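Local structure of tudor domain-containing protein 1 (Homo sapiens, 5M9N) at residues C38-H43 against F51-Q56; K175-K180 against V191-K196. The protein probably acts in the piRNA pathway that represses transposable elements during spermatogenesis, and binds Piwi proteins methylated on arginine through its Tudor domains. One frame throughout, in Å; residues are numbered along the deposited sequence. Where two conformers were deposited one is given.

Contact 1: residues C38-H43 against F51-Q56; sequences CGVVAH and FCQQLQ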
loop_
_atom_site.group_PDB
_atom_site.type_symbol
_atom_site.label_atom_id
_atom_site.label_comp_id
_atom_site.label_asym_id
_atom_site.label_seq_id
_atom_site.Cartn_x
_atom_site.Cartn_y
_atom_site.Cartn_z
ATOM N N CYS A 38 -5.917 -13.809 -5.212
ATOM C CA CYS A 38 -6.247 -12.952 -6.360
ATOM C C CYS A 38 -6.146 -11.547 -5.821
ATOM O O CYS A 38 -6.774 -11.244 -4.827
ATOM C CB CYS A 38 -7.658 -13.198 -6.940
ATOM S SG CYS A 38 -7.704 -14.788 -7.806
ATOM N N GLY A 39 -5.356 -10.707 -6.490
ATOM C CA GLY A 39 -5.294 -9.314 -6.129
ATOM C C GLY A 39 -5.036 -8.367 -7.252
ATOM O O GLY A 39 -4.981 -8.754 -8.418
ATOM N N VAL A 40 -4.779 -7.113 -6.863
ATOM C CA VAL A 40 -4.510 -6.044 -7.791
ATOM C C VAL A 40 -3.207 -5.388 -7.375
ATOM O O VAL A 40 -2.918 -5.334 -6.167
ATOM C CB VAL A 40 -5.673 -5.025 -7.866
ATOM C CG1 VAL A 40 -6.956 -5.725 -8.347
ATOM C CG2 VAL A 40 -5.934 -4.336 -6.543
ATOM N N VAL A 41 -2.423 -4.961 -8.358
ATOM C CA VAL A 41 -1.181 -4.214 -8.080
ATOM C C VAL A 41 -1.724 -2.792 -7.939
ATOM O O VAL A 41 -2.275 -2.207 -8.866
ATOM C CB VAL A 41 -0.118 -4.391 -9.173
ATOM C CG1 VAL A 41 1.145 -3.557 -8.911
ATOM C CG2 VAL A 41 0.283 -5.863 -9.267
ATOM N N ALA A 42 -1.667 -2.278 -6.734
ATOM C CA ALA A 42 -2.279 -0.983 -6.453
ATOM C C ALA A 42 -1.340 0.188 -6.759
ATOM O O ALA A 42 -1.814 1.223 -7.244
ATOM C CB ALA A 42 -2.748 -0.953 -5.018
ATOM N N HIS A 43 -0.039 0.040 -6.451
ATOM C CA HIS A 43 0.967 1.109 -6.571
ATOM C C HIS A 43 2.323 0.461 -6.870
ATOM O O HIS A 43 2.618 -0.525 -6.226
ATOM C CB HIS A 43 1.038 1.867 -5.224
ATOM C CG HIS A 43 1.890 3.098 -5.252
ATOM N ND1 HIS A 43 1.446 4.305 -5.751
ATOM C CD2 HIS A 43 3.164 3.308 -4.848
ATOM C CE1 HIS A 43 2.413 5.201 -5.665
ATOM N NE2 HIS A 43 3.467 4.620 -5.121
ATOM N N PHE A 51 3.070 -2.582 -4.299
ATOM C CA PHE A 51 2.021 -2.900 -3.334
ATOM C C PHE A 51 0.863 -3.575 -4.003
ATOM O O PHE A 51 0.437 -3.108 -5.038
ATOM C CB PHE A 51 1.465 -1.649 -2.707
ATOM C CG PHE A 51 2.448 -0.971 -1.816
ATOM C CD1 PHE A 51 3.296 -0.048 -2.319
ATOM C CD2 PHE A 51 2.520 -1.319 -0.523
ATOM C CE1 PHE A 51 4.223 0.593 -1.479
ATOM C CE2 PHE A 51 3.409 -0.686 0.346
ATOM C CZ PHE A 51 4.241 0.277 -0.133
ATOM N N CYS A 52 0.345 -4.597 -3.357
ATOM C CA CYS A 52 -0.808 -5.342 -3.894
ATOM C C CYS A 52 -1.882 -5.212 -2.836
ATOM O O CYS A 52 -1.595 -4.994 -1.654
ATOM C CB CYS A 52 -0.420 -6.831 -4.070
ATOM S SG CYS A 52 0.766 -7.047 -5.399
ATOM N N GLN A 53 -3.128 -5.315 -3.274
ATOM C CA GLN A 53 -4.230 -5.547 -2.392
ATOM C C GLN A 53 -4.958 -6.835 -2.829
ATOM O O GLN A 53 -4.987 -7.156 -4.006
ATOM C CB GLN A 53 -5.243 -4.404 -2.489
ATOM C CG GLN A 53 -4.749 -3.004 -2.206
ATOM C CD GLN A 53 -5.738 -1.947 -2.646
ATOM O OE1 GLN A 53 -6.237 -1.989 -3.773
ATOM N NE2 GLN A 53 -6.064 -1.014 -1.756
ATOM N N GLN A 54 -5.565 -7.486 -1.853
ATOM C CA GLN A 54 -6.364 -8.633 -2.039
ATOM C C GLN A 54 -7.661 -8.166 -2.648
ATOM O O GLN A 54 -8.287 -7.226 -2.157
ATOM C CB GLN A 54 -6.605 -9.318 -0.712
ATOM C CG GLN A 54 -5.329 -9.822 -0.076
ATOM C CD GLN A 54 -5.551 -10.366 1.315
ATOM O OE1 GLN A 54 -6.554 -10.069 1.957
ATOM N NE2 GLN A 54 -4.619 -11.173 1.789
ATOM N N LEU A 55 -8.084 -8.807 -3.714
ATOM C CA LEU A 55 -9.330 -8.406 -4.357
ATOM C C LEU A 55 -10.485 -8.457 -3.346
ATOM O O LEU A 55 -11.328 -7.566 -3.319
ATOM C CB LEU A 55 -9.581 -9.262 -5.584
ATOM C CG LEU A 55 -10.863 -8.986 -6.358
ATOM C CD1 LEU A 55 -11.119 -7.506 -6.669
ATOM C CD2 LEU A 55 -10.841 -9.824 -7.626
ATOM N N GLN A 56 -10.474 -9.419 -2.436
ATOM C CA GLN A 56 -11.570 -9.571 -1.465
ATOM C C GLN A 56 -11.694 -8.408 -0.450
ATOM O O GLN A 56 -12.618 -8.415 0.364
ATOM C CB GLN A 56 -11.497 -10.943 -0.739
ATOM C CG GLN A 56 -12.202 -12.103 -1.449
ATOM C CD GLN A 56 -11.254 -13.058 -2.158
ATOM O OE1 GLN A 56 -10.659 -12.686 -3.162
ATOM N NE2 GLN A 56 -11.126 -14.302 -1.654
HETATM O O HOH W 1 -7.997 -12.005 -2.286
#
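Ala42 and His43 both face Phe51 in an antiparallel beta hairpin, a classic beta bulge. The hairpin is part of a closed five-stranded barrel, consistent with the SN-like, OB-fold subdomain that flanks the Tudor barrel in extended Tudor domains. Phe51 O takes a good bond from Ala42 N (2.8 Å) and a weak one from His43 N (3.5 Å). Phe51 N donates to His43 O at 2.9 Å, and the same oxygen lies at the edge of the Phe51 ring, in its plane. Val40 and Gln53 form a hydrogen-bonded pair, both bonds running nearly along the C=O axis. Their side chains share one face and cross obliquely. Val40 CG2 comes within 3.6 Å of Gln53 OE1, and Ala42 CB lies against the same amide. Gln53 CG is anti to its carbonyl carbon (chi1 -57°), and the chain then runs extended. Gln53 NE2 donates to Asp119 O, between strands 112-117 and 123-127 of the other sheet, which orients the amide and ties the two sheets together. On the other face Val41 CG2 meets Cys52 SG at 4.1 Å. At the far end Cys38 O accepts from Leu55 N at 3.0 Å and from a water that also donates to Gln56 OE1.

Contact 2: residues K175-K180 against V191-K196; sequences KIITVK and VELIDK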
loop_
_atom_site.group_PDB
_atom_site.type_symbol
_atom_site.label_atom_id
_atom_site.label_comp_id
_atom_site.label_asym_id
_atom_site.label_seq_id
_atom_site.Cartn_x
_atom_site.Cartn_y
_atom_site.Cartn_z
ATOM N N LYS A 175 -6.143 -5.222 -13.952
ATOM C CA LYS A 175 -6.184 -6.671 -14.063
ATOM C C LYS A 175 -6.182 -7.326 -12.700
ATOM O O LYS A 175 -5.598 -6.809 -11.716
ATOM C CB LYS A 175 -4.993 -7.195 -14.851
ATOM C CG LYS A 175 -5.169 -7.268 -16.342
ATOM C CD LYS A 175 -3.901 -7.830 -16.952
ATOM C CE LYS A 175 -4.162 -8.340 -18.348
ATOM N NZ LYS A 175 -2.911 -8.692 -19.054
ATOM N N ILE A 176 -6.776 -8.513 -12.682
ATOM C CA ILE A 176 -6.775 -9.355 -11.524
ATOM C C ILE A 176 -5.554 -10.239 -11.740
ATOM O O ILE A 176 -5.412 -10.833 -12.795
ATOM C CB ILE A 176 -8.053 -10.229 -11.362
ATOM C CG1 ILE A 176 -9.341 -9.476 -11.716
ATOM C CG2 ILE A 176 -8.174 -10.710 -9.911
ATOM C CD1 ILE A 176 -10.495 -10.427 -12.033
ATOM N N ILE A 177 -4.695 -10.318 -10.727
ATOM C CA ILE A 177 -3.425 -10.995 -10.793
ATOM C C ILE A 177 -3.431 -12.023 -9.702
ATOM O O ILE A 177 -3.983 -11.791 -8.645
ATOM C CB ILE A 177 -2.252 -9.963 -10.560
ATOM C CG1 ILE A 177 -2.254 -8.950 -11.702
ATOM C CG2 ILE A 177 -0.891 -10.627 -10.475
ATOM C CD1 ILE A 177 -2.225 -9.547 -13.106
ATOM N N THR A 178 -2.837 -13.174 -9.966
ATOM C CA THR A 178 -2.535 -14.129 -8.915
ATOM C C THR A 178 -1.174 -13.724 -8.295
ATOM O O THR A 178 -0.152 -13.693 -8.985
ATOM C CB THR A 178 -2.500 -15.571 -9.428
ATOM O OG1 THR A 178 -3.781 -15.890 -10.008
ATOM C CG2 THR A 178 -2.202 -16.521 -8.313
ATOM N N VAL A 179 -1.181 -13.423 -7.011
ATOM C CA VAL A 179 0.041 -13.112 -6.242
ATOM C C VAL A 179 0.389 -14.343 -5.473
ATOM O O VAL A 179 -0.442 -14.839 -4.727
ATOM C CB VAL A 179 -0.234 -11.978 -5.229
ATOM C CG1 VAL A 179 1.024 -11.648 -4.418
ATOM C CG2 VAL A 179 -0.725 -10.759 -5.959
ATOM N N LYS A 180 1.596 -14.855 -5.664
ATOM C CA LYS A 180 2.060 -16.017 -4.955
ATOM C C LYS A 180 3.250 -15.635 -4.086
ATOM O O LYS A 180 4.230 -15.138 -4.619
ATOM C CB LYS A 180 2.457 -17.072 -5.993
ATOM C CG LYS A 180 2.986 -18.370 -5.424
ATOM C CD LYS A 180 3.120 -19.350 -6.563
ATOM C CE LYS A 180 4.071 -20.484 -6.297
ATOM N NZ LYS A 180 4.749 -20.891 -7.558
ATOM N N VAL A 191 7.306 -12.146 -4.085
ATOM C CA VAL A 191 6.119 -12.760 -4.748
ATOM C C VAL A 191 6.370 -13.023 -6.219
ATOM O O VAL A 191 7.257 -12.414 -6.834
ATOM C CB VAL A 191 4.854 -11.844 -4.651
ATOM C CG1 VAL A 191 4.355 -11.683 -3.221
ATOM C CG2 VAL A 191 5.073 -10.525 -5.344
ATOM N N GLU A 192 5.594 -13.952 -6.782
ATOM C CA GLU A 192 5.441 -14.049 -8.225
ATOM C C GLU A 192 4.122 -13.421 -8.558
ATOM O O GLU A 192 3.181 -13.529 -7.773
ATOM C CB GLU A 192 5.400 -15.504 -8.685
ATOM C CG GLU A 192 6.748 -16.144 -8.894
ATOM C CD GLU A 192 6.641 -17.641 -9.032
ATOM O OE1 GLU A 192 5.521 -18.149 -9.184
ATOM O OE2 GLU A 192 7.675 -18.324 -8.973
ATOM N N LEU A 193 4.053 -12.761 -9.705
ATOM C CA LEU A 193 2.821 -12.176 -10.216
ATOM C C LEU A 193 2.454 -12.922 -11.491
ATOM O O LEU A 193 3.223 -12.904 -12.438
ATOM C CB LEU A 193 3.021 -10.726 -10.573
ATOM C CG LEU A 193 3.373 -9.739 -9.442
ATOM C CD1 LEU A 193 3.426 -8.349 -10.030
ATOM C CD2 LEU A 193 2.369 -9.844 -8.317
ATOM N N ILE A 194 1.262 -13.522 -11.516
ATOM C CA ILE A 194 0.885 -14.429 -12.607
ATOM C C ILE A 194 -0.486 -14.033 -13.107
ATOM O O ILE A 194 -1.446 -14.019 -12.355
ATOM C CB ILE A 194 0.870 -15.893 -12.133
ATOM C CG1 ILE A 194 2.249 -16.291 -11.577
ATOM C CG2 ILE A 194 0.528 -16.846 -13.279
ATOM C CD1 ILE A 194 2.197 -17.441 -10.597
ATOM N N ASP A 195 -0.561 -13.680 -14.380
ATOM C CA ASP A 195 -1.809 -13.329 -14.972
ATOM C C ASP A 195 -2.338 -14.639 -15.606
ATOM O O ASP A 195 -1.760 -15.163 -16.546
ATOM C CB ASP A 195 -1.648 -12.223 -15.994
ATOM C CG ASP A 195 -2.980 -11.851 -16.690
ATOM O OD1 ASP A 195 -4.087 -12.332 -16.262
ATOM O OD2 ASP A 195 -2.901 -11.108 -17.691
ATOM N N LYS A 196 -3.392 -15.155 -15.007
ATOM C CA LYS A 196 -4.030 -16.394 -15.442
ATOM C C LYS A 196 -5.162 -16.185 -16.470
ATOM O O LYS A 196 -5.912 -17.136 -16.792
ATOM C CB LYS A 196 -4.519 -17.132 -14.209
ATOM C CG LYS A 196 -3.366 -17.616 -13.348
ATOM C CD LYS A 196 -3.862 -18.485 -12.211
ATOM C CE LYS A 196 -2.711 -19.250 -11.595
ATOM N NZ LYS A 196 -3.107 -19.835 -10.281
#
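The Glu192 carboxylate takes Lys180 NZ from above its plane: NZ stands 3.3 Å from OE1, 35° out of the plane. Lys180 and Glu192 lie side by side, and Lys180 CD also comes near OE1. The Asp195 carboxylate is met differently. Lys175 NZ reaches OD2 nearly along its C-O axis, at 2.8 Å, and the two side chains cross at about a right angle. A first torsion of 178° sets the Asp195 carboxylate across from its own backbone N and brings OD2 to Lys175, while OD1 accepts from Ser197 N.

Between these salt bridges runs an antiparallel hairpin of strands 177-184 and 189-195. It belongs to the closed SN-like barrel, where 189-195 also runs parallel to 146-150. Thr178 pairs with Ile194 and Lys180 with Glu192, each through two backbone bonds. Val179 CG1 touches Val191 CG1 at 3.5 Å, and Val179 CG2 lies 4.0 Å from Leu193 CD2. Ile177 CG2 packs on Leu193 CB at 3.9 Å. Val191 and Leu193 pack on Phe50 of strand 49-54. On the opposite face the Lys196 chain passes Thr178, with CD 3.4 Å from OG1.

Glu198 OE2 lies close to Asp195 OD2, and the Lys175 charge probably offsets this crowding of acids. The apolar face thus turns to the barrel interior beside Phe50, while Lys180 and Glu192 pair their charges on the other, partly exposed face.

Both contacts are antiparallel hairpins of one barrel. Strands 36-44 and 177-184 join them at one seam, where Gly39 N probably bonds to Ile177 O at 2.8 Å. Strand 146-150 bridges them at the other, pairing with both 49-54 and 189-195, which closes the barrel. Leu55 CD2 packs on Ile176 CG2 at 3.6 Å where both contacts become exposed. Contact 1 lies nearer the centre of the molecule, about 9 Å from it against about 16 Å, centre to centre. Yet contact 2 has more buried residues, six against three. Contact 1 uses a bulge, a buried glutamine and a bridging water. Contact 2 keeps regular pairing, a branched aliphatic layer and two salt bridges.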